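Local coordinates for MccB protein (Escherichia coli, PDB 6OM4) that probably activates a peptide with ATP, as an adenylating enzyme of the ThiF/E1 family, in the biosynthesis of the nucleotide antibiotic microcin C, at residues M1-V9 and K73-N84. Residues are numbered along the deposited sequence; the frame is centred on the assembly and turned at random.
Sequences MDYILGRYV and KENFFIIPSEYN. Unlike the reference sequence in segment 73-84: Ser81 (reference Gly).
Ile4 and Ile79 form the hydrogen-bonded pair at the centre of a short antiparallel pairing between strands 2-5 and 78-80, their side chains on one face of the sheet with Ile4 CG2 3.9 Å from Ile79 CG1. Ile79 N donates a hydrogen bond to Ile4 O, and Ile4 N reaches Ile79 O at 2.9 Å, approaching nearly head-on to the carbonyl. Two more backbone bonds extend the pairing, Ser81 N to Asp2 O and Gly6 N to Phe77 O. A water links Asp2 O, to which it donates, with Glu82 N of the 3-10 segment 81-83.

Outward along Tyr3, CB lies 3.8 Å from Ile79 O, and CD1 comes closer to the same oxygen, at 3.6 Å. With chi1 at -72°, CG is anti to the carbonyl carbon, and the ring extends until CE1, CZ and OH meet Lys73, whose bent chain crosses it at about a right angle; OH lies 3.2 Å from Lys73 CE. Phe69 of helix 62-74 packs edge-to-face with this ring.

The type I turn from Gly6 to Val9 brings Tyr8 back across the other segment. Its OH donates to Phe76 O at 2.7 Å, with that oxygen in the plane of the ring, while Gly6 CA lies over one face, toward the rim. Phe76, the first residue to leave helical angles after helix 62-74, has positive phi in a Schellman motif. Val9 CG2 meets Phe77 CB at 3.8 Å.

Strand 49-50 pairs along the other edge of 2-5, completing a three-stranded antiparallel sheet separate from the eight-stranded sheet of the Rossmann-like ThiF-family domain.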
ATOM      1  N   MET A   1      -0.136   1.882  32.875  1.00 42.95           N
ATOM      2  CA  MET A   1      -0.064   0.461  33.192  1.00 32.68           C
ATOM      3  C   MET A   1      -1.442  -0.221  33.126  1.00 26.31           C
ATOM      4  O   MET A   1      -1.522  -1.342  33.529  1.00 22.22           O
ATOM      5  CB  MET A   1       0.525   0.253  34.586  1.00 32.09           C
ATOM      6  CG  MET A   1      -0.293   0.772  35.751  1.00 34.14           C
ATOM      7  SD  MET A   1       0.707   0.345  37.226  1.00 54.42           S
ATOM      8  CE  MET A   1       0.858   1.949  38.018  1.00 47.58           C
ATOM      9  N   ASP A   2      -2.476   0.441  32.585  1.00 20.02           N
ATOM     10  CA  ASP A   2      -3.734  -0.209  32.222  1.00 21.34           C
ATOM     11  C   ASP A   2      -3.603  -0.747  30.793  1.00 17.44           C
ATOM     12  O   ASP A   2      -3.077  -0.060  29.889  1.00 17.87           O
ATOM     13  CB  ASP A   2      -4.939   0.744  32.271  1.00 23.99           C
ATOM     14  CG  ASP A   2      -5.426   1.088  33.671  1.00 29.59           C
ATOM     15  OD1 ASP A   2      -5.053   0.387  34.624  1.00 28.71           O
ATOM     16  OD2 ASP A   2      -6.159   2.067  33.789  1.00 32.24           O
ATOM     17  N   TYR A   3      -4.112  -1.970  30.613  1.00 16.70           N
ATOM     18  CA  TYR A   3      -4.195  -2.663  29.347  1.00 15.65           C
ATOM     19  C   TYR A   3      -5.660  -2.934  29.006  1.00 14.87           C
ATOM     20  O   TYR A   3      -6.512  -3.045  29.921  1.00 14.09           O
ATOM     21  CB  TYR A   3      -3.425  -3.982  29.412  1.00 16.09           C
ATOM     22  CG  TYR A   3      -1.935  -3.770  29.441  1.00 18.05           C
ATOM     23  CD1 TYR A   3      -1.240  -3.549  28.273  1.00 18.73           C
ATOM     24  CD2 TYR A   3      -1.261  -3.760  30.644  1.00 19.70           C
ATOM     25  CE1 TYR A   3       0.142  -3.382  28.294  1.00 21.17           C
ATOM     26  CE2 TYR A   3       0.102  -3.573  30.681  1.00 21.16           C
ATOM     27  CZ  TYR A   3       0.795  -3.363  29.507  1.00 21.44           C
ATOM     28  OH  TYR A   3       2.151  -3.206  29.534  1.00 27.01           O
ATOM     29  N   ILE A   4      -5.938  -3.108  27.704  1.00 13.52           N
ATOM     30  CA  ILE A   4      -7.269  -3.419  27.217  1.00 14.76           C
ATOM     31  C   ILE A   4      -7.159  -4.456  26.089  1.00 13.96           C
ATOM     32  O   ILE A   4      -6.182  -4.460  25.336  1.00 14.41           O
ATOM     33  CB  ILE A   4      -8.021  -2.152  26.760  1.00 15.19           C
ATOM     34  CG1 ILE A   4      -9.497  -2.435  26.491  1.00 17.98           C
ATOM     35  CG2 ILE A   4      -7.371  -1.450  25.579  1.00 16.20           C
ATOM     36  CD1 ILE A   4     -10.347  -1.170  26.489  1.00 19.53           C
ATOM     37  N   LEU A   5      -8.157  -5.337  26.019  1.00 14.12           N
ATOM     38  CA  LEU A   5      -8.262  -6.309  24.937  1.00 14.77           C
ATOM     39  C   LEU A   5      -8.706  -5.582  23.668  1.00 15.19           C
ATOM     40  O   LEU A   5      -9.697  -4.867  23.675  1.00 14.25           O
ATOM     41  CB  LEU A   5      -9.243  -7.423  25.297  1.00 15.04           C
ATOM     42  CG  LEU A   5      -9.247  -8.651  24.365  1.00 14.62           C
ATOM     43  CD1 LEU A   5      -7.976  -9.457  24.507  1.00 16.42           C
ATOM     44  CD2 LEU A   5     -10.410  -9.554  24.661  1.00 14.85           C
ATOM     45  N   GLY A   6      -7.922  -5.721  22.589  1.00 16.04           N
ATOM     46  CA  GLY A   6      -8.316  -5.161  21.303  1.00 13.88           C
ATOM     47  C   GLY A   6      -9.634  -5.758  20.808  1.00 14.48           C
ATOM     48  O   GLY A   6      -9.943  -6.934  21.067  1.00 13.45           O
ATOM     49  N   ARG A   7     -10.424  -4.958  20.081  1.00 14.27           N
ATOM     50  CA  ARG A   7     -11.732  -5.391  19.609  1.00 15.33           C
ATOM     51  C   ARG A   7     -11.544  -6.408  18.473  1.00 14.98           C
ATOM     52  O   ARG A   7     -12.484  -7.111  18.112  1.00 13.92           O
ATOM     53  CB  ARG A   7     -12.581  -4.206  19.145  1.00 16.41           C
ATOM     54  CG  ARG A   7     -12.910  -3.195  20.237  1.00 19.74           C
ATOM     55  CD  ARG A   7     -13.984  -3.639  21.198  1.00 23.36           C
ATOM     56  NE  ARG A   7     -15.258  -3.994  20.566  1.00 26.10           N
ATOM     57  CZ  ARG A   7     -16.315  -3.203  20.433  1.00 30.56           C
ATOM     58  NH1 ARG A   7     -16.318  -1.989  20.958  1.00 34.23           N
ATOM     59  NH2 ARG A   7     -17.349  -3.616  19.712  1.00 33.74           N
ATOM     60  N   TYR A   8     -10.311  -6.529  17.973  1.00 14.77           N
ATOM     61  CA  TYR A   8      -9.965  -7.371  16.791  1.00 12.85           C
ATOM     62  C   TYR A   8      -9.554  -8.775  17.235  1.00 13.11           C
ATOM     63  O   TYR A   8      -9.152  -9.612  16.402  1.00 12.24           O
ATOM     64  CB  TYR A   8      -8.896  -6.710  15.908  1.00 13.62           C
ATOM     65  CG  TYR A   8      -7.748  -6.162  16.700  1.00 11.43           C
ATOM     66  CD1 TYR A   8      -6.721  -6.981  17.110  1.00 12.42           C
ATOM     67  CD2 TYR A   8      -7.771  -4.856  17.143  1.00 13.32           C
ATOM     68  CE1 TYR A   8      -5.702  -6.521  17.915  1.00 11.54           C
ATOM     69  CE2 TYR A   8      -6.750  -4.363  17.930  1.00 12.81           C
ATOM     70  CZ  TYR A   8      -5.726  -5.198  18.330  1.00 12.55           C
ATOM     71  OH  TYR A   8      -4.740  -4.673  19.105  1.00 13.90           O
ATOM     72  N   VAL A   9      -9.705  -9.070  18.529  1.00 12.87           N
ATOM     73  CA  VAL A   9      -9.489 -10.408  19.055  1.00 14.45           C
ATOM     74  C   VAL A   9     -10.777 -11.222  18.922  1.00 14.84           C
ATOM     75  O   VAL A   9     -11.855 -10.781  19.278  1.00 15.61           O
ATOM     76  CB  VAL A   9      -8.992 -10.347  20.508  1.00 15.26           C
ATOM     77  CG1 VAL A   9      -8.717 -11.730  21.095  1.00 16.38           C
ATOM     78  CG2 VAL A   9      -7.737  -9.496  20.557  1.00 16.44           C
ATOM     79  N   LYS A  73       0.151 -10.046  24.977  1.00 15.48           N
ATOM     80  CA  LYS A  73       0.906  -8.847  24.707  1.00 18.88           C
ATOM     81  C   LYS A  73       1.755  -8.964  23.439  1.00 18.47           C
ATOM     82  O   LYS A  73       1.843  -8.005  22.653  1.00 17.57           O
ATOM     83  CB  LYS A  73       1.882  -8.556  25.856  1.00 22.49           C
ATOM     84  CG  LYS A  73       1.320  -7.884  27.091  1.00 27.30           C
ATOM     85  CD  LYS A  73       2.467  -7.364  27.973  1.00 32.35           C
ATOM     86  CE  LYS A  73       2.710  -5.882  27.816  1.00 34.66           C
ATOM     87  NZ  LYS A  73       2.605  -5.463  26.402  1.00 37.88           N
ATOM     88  N   GLU A  74       2.487 -10.079  23.285  1.00 18.01           N
ATOM     89  CA  GLU A  74       3.474 -10.183  22.201  1.00 18.95           C
ATOM     90  C   GLU A  74       2.771 -10.286  20.841  1.00 17.48           C
ATOM     91  O   GLU A  74       3.403 -10.071  19.813  1.00 18.88           O
ATOM     92  CB  GLU A  74       4.434 -11.341  22.475  1.00 19.56           C
ATOM     93  CG  GLU A  74       3.833 -12.708  22.204  1.00 21.19           C
ATOM     94  CD  GLU A  74       4.691 -13.883  22.650  1.00 25.08           C
ATOM     95  OE1 GLU A  74       5.806 -13.646  23.158  1.00 24.22           O
ATOM     96  OE2 GLU A  74       4.208 -15.057  22.530  1.00 29.21           O
ATOM     97  N   ASN A  75       1.476 -10.606  20.847  1.00 16.66           N
ATOM     98  CA  ASN A  75       0.667 -10.614  19.625  1.00 14.77           C
ATOM     99  C   ASN A  75      -0.170  -9.324  19.470  1.00 15.31           C
ATOM    100  O   ASN A  75      -0.959  -9.242  18.539  1.00 15.48           O
ATOM    101  CB  ASN A  75      -0.195 -11.870  19.601  1.00 16.16           C
ATOM    102  CG  ASN A  75       0.644 -13.117  19.419  1.00 17.38           C
ATOM    103  OD1 ASN A  75       1.204 -13.336  18.348  1.00 19.87           O
ATOM    104  ND2 ASN A  75       0.733 -13.922  20.449  1.00 16.47           N
ATOM    105  N   PHE A  76      -0.017  -8.348  20.375  1.00 13.96           N
ATOM    106  CA  PHE A  76      -0.831  -7.098  20.389  1.00 15.10           C
ATOM    107  C   PHE A  76      -2.327  -7.396  20.526  1.00 14.52           C
ATOM    108  O   PHE A  76      -3.178  -6.561  20.157  1.00 14.18           O
ATOM    109  CB  PHE A  76      -0.488  -6.198  19.189  1.00 17.48           C
ATOM    110  CG  PHE A  76       0.996  -6.102  18.981  1.00 18.85           C
ATOM    111  CD1 PHE A  76       1.793  -5.561  19.974  1.00 21.40           C
ATOM    112  CD2 PHE A  76       1.577  -6.611  17.855  1.00 20.73           C
ATOM    113  CE1 PHE A  76       3.166  -5.525  19.823  1.00 24.39           C
ATOM    114  CE2 PHE A  76       2.948  -6.521  17.675  1.00 25.11           C
ATOM    115  CZ  PHE A  76       3.737  -6.013  18.683  1.00 23.71           C
ATOM    116  N   PHE A  77      -2.673  -8.511  21.200  1.00 13.99           N
ATOM    117  CA  PHE A  77      -4.065  -8.822  21.515  1.00 13.15           C
ATOM    118  C   PHE A  77      -4.550  -7.982  22.698  1.00 13.24           C
ATOM    119  O   PHE A  77      -5.721  -7.591  22.770  1.00 13.72           O
ATOM    120  CB  PHE A  77      -4.222 -10.310  21.776  1.00 13.37           C
ATOM    121  CG  PHE A  77      -3.906 -11.213  20.608  1.00 13.69           C
ATOM    122  CD1 PHE A  77      -4.013 -10.782  19.298  1.00 14.47           C
ATOM    123  CD2 PHE A  77      -3.599 -12.538  20.845  1.00 13.88           C
ATOM    124  CE1 PHE A  77      -3.782 -11.652  18.244  1.00 15.56           C
ATOM    125  CE2 PHE A  77      -3.364 -13.408  19.790  1.00 14.90           C
ATOM    126  CZ  PHE A  77      -3.463 -12.968  18.492  1.00 14.10           C
ATOM    127  N   ILE A  78      -3.641  -7.728  23.634  1.00 14.20           N
ATOM    128  CA  ILE A  78      -3.877  -6.679  24.631  1.00 15.57           C
ATOM    129  C   ILE A  78      -2.912  -5.534  24.326  1.00 13.60           C
ATOM    130  O   ILE A  78      -1.749  -5.767  23.925  1.00 15.49           O
ATOM    131  CB  ILE A  78      -3.787  -7.180  26.090  1.00 18.37           C
ATOM    132  CG1 ILE A  78      -2.422  -7.736  26.444  1.00 22.07           C
ATOM    133  CG2 ILE A  78      -4.903  -8.178  26.419  1.00 17.17           C
ATOM    134  CD1 ILE A  78      -2.274  -7.999  27.918  1.00 26.39           C
ATOM    135  N   ILE A  79      -3.427  -4.303  24.460  1.00 13.00           N
ATOM    136  CA  ILE A  79      -2.691  -3.111  24.108  1.00 13.73           C
ATOM    137  C   ILE A  79      -2.830  -2.108  25.237  1.00 13.69           C
ATOM    138  O   ILE A  79      -3.741  -2.214  26.067  1.00 13.38           O
ATOM    139  CB  ILE A  79      -3.177  -2.497  22.783  1.00 15.12           C
ATOM    140  CG1 ILE A  79      -4.652  -2.120  22.870  1.00 15.75           C
ATOM    141  CG2 ILE A  79      -2.854  -3.446  21.628  1.00 15.82           C
ATOM    142  CD1 ILE A  79      -5.187  -1.464  21.633  1.00 17.45           C
ATOM    143  N   PRO A  80      -1.928  -1.114  25.316  1.00 15.08           N
ATOM    144  CA  PRO A  80      -2.100  -0.047  26.288  1.00 16.26           C
ATOM    145  C   PRO A  80      -3.484   0.591  26.135  1.00 15.93           C
ATOM    146  O   PRO A  80      -3.887   0.910  25.032  1.00 15.98           O
ATOM    147  CB  PRO A  80      -0.980   0.933  25.947  1.00 17.56           C
ATOM    148  CG  PRO A  80       0.065   0.048  25.374  1.00 18.06           C
ATOM    149  CD  PRO A  80      -0.706  -0.953  24.538  1.00 18.02           C
ATOM    150  N   SER A  81      -4.140   0.838  27.263  1.00 17.97           N
ATOM    151  CA  SER A  81      -5.425   1.492  27.295  1.00 18.36           C
ATOM    152  C   SER A  81      -5.331   2.874  26.623  1.00 19.72           C
ATOM    153  O   SER A  81      -6.295   3.316  25.947  1.00 18.42           O
ATOM    154  CB  SER A  81      -5.916   1.629  28.709  1.00 21.47           C
ATOM    155  OG  SER A  81      -7.105   2.376  28.739  1.00 27.15           O
ATOM    156  N   GLU A  82      -4.166   3.511  26.803  1.00 20.77           N
ATOM    157  CA  GLU A  82      -3.696   4.783  26.139  1.00 25.87           C
ATOM    158  C   GLU A  82      -4.058   4.794  24.634  1.00 24.16           C
ATOM    159  O   GLU A  82      -4.451   5.827  24.048  1.00 23.79           O
ATOM    160  CB  GLU A  82      -2.182   4.852  26.440  1.00 30.52           C
ATOM    161  CG  GLU A  82      -1.382   6.015  25.871  1.00 41.59           C
ATOM    162  CD  GLU A  82       0.139   5.889  25.989  1.00 42.40           C
ATOM    163  OE1 GLU A  82       0.623   4.957  26.679  1.00 44.23           O
ATOM    164  OE2 GLU A  82       0.850   6.703  25.361  1.00 44.16           O
ATOM    165  N   TYR A  83      -3.937   3.633  23.986  1.00 20.25           N
ATOM    166  CA  TYR A  83      -4.027   3.522  22.522  1.00 20.48           C
ATOM    167  C   TYR A  83      -5.473   3.329  22.056  1.00 21.39           C
ATOM    168  O   TYR A  83      -5.715   3.209  20.863  1.00 20.17           O
ATOM    169  CB  TYR A  83      -3.150   2.371  22.017  1.00 20.93           C
ATOM    170  CG  TYR A  83      -1.661   2.573  22.139  1.00 23.28           C
ATOM    171  CD1 TYR A  83      -1.105   3.679  22.765  1.00 24.00           C
ATOM    172  CD2 TYR A  83      -0.791   1.602  21.676  1.00 22.64           C
ATOM    173  CE1 TYR A  83       0.268   3.814  22.918  1.00 26.44           C
ATOM    174  CE2 TYR A  83       0.578   1.722  21.820  1.00 24.04           C
ATOM    175  CZ  TYR A  83       1.117   2.825  22.446  1.00 26.22           C
ATOM    176  OH  TYR A  83       2.477   2.929  22.581  1.00 31.17           O
ATOM    177  N   ASN A  84      -6.451   3.351  22.973  1.00 22.53           N
ATOM    178  CA  ASN A  84      -7.832   3.083  22.639  1.00 27.03           C
ATOM    179  C   ASN A  84      -8.736   4.176  23.218  1.00 35.73           C
ATOM    180  O   ASN A  84      -9.119   4.082  24.347  1.00 36.38           O
ATOM    181  CB  ASN A  84      -8.267   1.732  23.201  1.00 26.66           C
ATOM    182  CG  ASN A  84      -9.589   1.321  22.622  1.00 28.75           C
ATOM    183  OD1 ASN A  84      -9.666   1.092  21.411  1.00 27.43           O
ATOM    184  ND2 ASN A  84     -10.620   1.282  23.463  1.00 29.61           N
TER
HETATM  185  O   HOH W   1      -2.281   2.893  28.808  1.00 30.14           O